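Local coordinates for hypothetical protein SO0527 (Shewanella oneidensis, PDB 2BBE) that is of unknown function but belongs to the antibiotic biosynthesis monooxygenase family and so may act as an oxidoreductase, at residues A32-A35 and S36-P39. Numbering follows the deposited sequence.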
ATOM      1  N   ALA A  32      -6.224  -8.872  20.420  1.00 12.22           N
ATOM      2  CA  ALA A  32      -5.032  -8.449  21.168  1.00 12.82           C
ATOM      3  C   ALA A  32      -3.786  -9.304  20.886  1.00 12.58           C
ATOM      4  O   ALA A  32      -2.687  -8.759  20.692  1.00 12.64           O
ATOM      5  CB  ALA A  32      -5.322  -8.381  22.670  1.00 13.05           C
ATOM      6  N   ALA A  33      -3.969 -10.627  20.851  1.00 12.49           N
ATOM      7  CA  ALA A  33      -2.886 -11.584  20.613  1.00 12.45           C
ATOM      8  C   ALA A  33      -2.293 -11.385  19.217  1.00 12.42           C
ATOM      9  O   ALA A  33      -1.058 -11.365  19.042  1.00 11.99           O
ATOM     10  CB  ALA A  33      -3.394 -13.022  20.777  1.00 12.52           C
ATOM     11  N   LEU A  34      -3.170 -11.225  18.225  1.00 11.96           N
ATOM     12  CA  LEU A  34      -2.712 -10.993  16.833  1.00 11.30           C
ATOM     13  C   LEU A  34      -2.076  -9.601  16.699  1.00 11.37           C
ATOM     14  O   LEU A  34      -1.056  -9.435  16.021  1.00 10.80           O
ATOM     15  CB  LEU A  34      -3.876 -11.174  15.841  1.00 10.43           C
ATOM     16  CG  LEU A  34      -4.357 -12.641  15.702  1.00 11.24           C
ATOM     17  CD1 LEU A  34      -5.706 -12.704  15.002  1.00 12.48           C
ATOM     18  CD2 LEU A  34      -3.329 -13.515  14.947  1.00 11.04           C
ATOM     19  N   ALA A  35      -2.683  -8.592  17.328  1.00 11.58           N
ATOM     20  CA  ALA A  35      -2.141  -7.234  17.197  1.00 11.19           C
ATOM     21  C   ALA A  35      -0.754  -7.138  17.812  1.00 11.68           C
ATOM     22  O   ALA A  35       0.073  -6.319  17.361  1.00 11.40           O
ATOM     23  CB  ALA A  35      -3.085  -6.186  17.807  1.00 11.33           C
ATOM     24  N   SER A  36      -0.492  -7.958  18.836  1.00 11.62           N
ATOM     25  CA  SER A  36       0.812  -7.938  19.517  1.00 12.36           C
ATOM     26  C   SER A  36       1.959  -8.351  18.566  1.00 12.00           C
ATOM     27  O   SER A  36       3.133  -8.010  18.809  1.00 12.13           O
ATOM     28  CB  SER A  36       0.803  -8.845  20.766  1.00 12.65           C
ATOM     29  OG  SER A  36       0.876 -10.204  20.344  1.00 14.58           O
ATOM     30  N   LEU A  37       1.621  -9.061  17.490  1.00 11.38           N
ATOM     31  CA  LEU A  37       2.614  -9.533  16.515  1.00 11.87           C
ATOM     32  C   LEU A  37       3.038  -8.454  15.523  1.00 11.40           C
ATOM     33  O   LEU A  37       4.054  -8.600  14.836  1.00 11.75           O
ATOM     34  CB  LEU A  37       2.072 -10.733  15.697  1.00 11.27           C
ATOM     35  CG  LEU A  37       1.535 -11.927  16.488  1.00 13.43           C
ATOM     36  CD1 LEU A  37       0.912 -12.958  15.552  1.00 11.16           C
ATOM     37  CD2 LEU A  37       2.631 -12.541  17.373  1.00 14.04           C
ATOM     38  N   ILE A  38       2.255  -7.384  15.431  1.00 11.76           N
ATOM     39  CA  ILE A  38       2.430  -6.423  14.335  1.00 11.77           C
ATOM     40  C   ILE A  38       3.740  -5.593  14.388  1.00 12.13           C
ATOM     41  O   ILE A  38       4.445  -5.506  13.373  1.00 12.36           O
ATOM     42  CB  ILE A  38       1.166  -5.518  14.167  1.00 12.38           C
ATOM     43  CG1 ILE A  38      -0.012  -6.390  13.716  1.00 12.28           C
ATOM     44  CG2 ILE A  38       1.429  -4.370  13.146  1.00 10.97           C
ATOM     45  CD1 ILE A  38      -1.335  -5.634  13.604  1.00 11.96           C
ATOM     46  N   PRO A  39       4.052  -4.960  15.539  1.00 12.30           N
ATOM     47  CA  PRO A  39       5.233  -4.076  15.553  1.00 12.73           C
ATOM     48  C   PRO A  39       6.515  -4.765  15.122  1.00 13.19           C
ATOM     49  O   PRO A  39       7.244  -4.199  14.311  1.00 13.06           O
ATOM     50  CB  PRO A  39       5.311  -3.607  17.012  1.00 12.98           C
ATOM     51  CG  PRO A  39       3.889  -3.638  17.442  1.00 13.61           C
ATOM     52  CD  PRO A  39       3.367  -4.925  16.844  1.00 12.17           C
TER
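Leu-37 lays its CB and CG over the carbonyl oxygen of Leu-34, and its CD1 lies 4.3 Å from Leu-34 CD2. With CG opposite its own carbonyl carbon (chi1 -53°), the branched end lies back beside the preceding helical turn; both leucines are buried between helix 81-94 and the sheet, a place that suits branched apolar chains. Ser-36, on the exposed side, turns OG between its backbone N and carbonyl carbon (chi1 76°) and donates to Ala-33 O at 2.6 Å. A short hydroxyl suits this spot: it serves a carbonyl near the helix end, while Ser-36 N keeps the helical bond to Ala-32 O, 3.0 Å away. The backbone bonds then span three residues instead of four: Leu-37 N bonds to Leu-34 O, and Ile-38 N to Ala-35 O at 3.1 Å, the latter closing a type I turn; both donors stand well above the carbonyl planes. Pro-39, which has no N-H to give, rests CD 3.6 Å from Ala-35 O. Ile-38 has CG1 beside its backbone N, and the extended CD1 comes to 4.0 Å from Ala-35 CA, an approach the alanine's methyl side chain permits; both residues pack on Leu-52 of strand 47-55 and on Ala-108 of the second subunit. The turn joins helices 27-35 and 38-42 over the antiparallel sheet, the helix-on-sheet packing of the dimeric alpha-beta barrel fold.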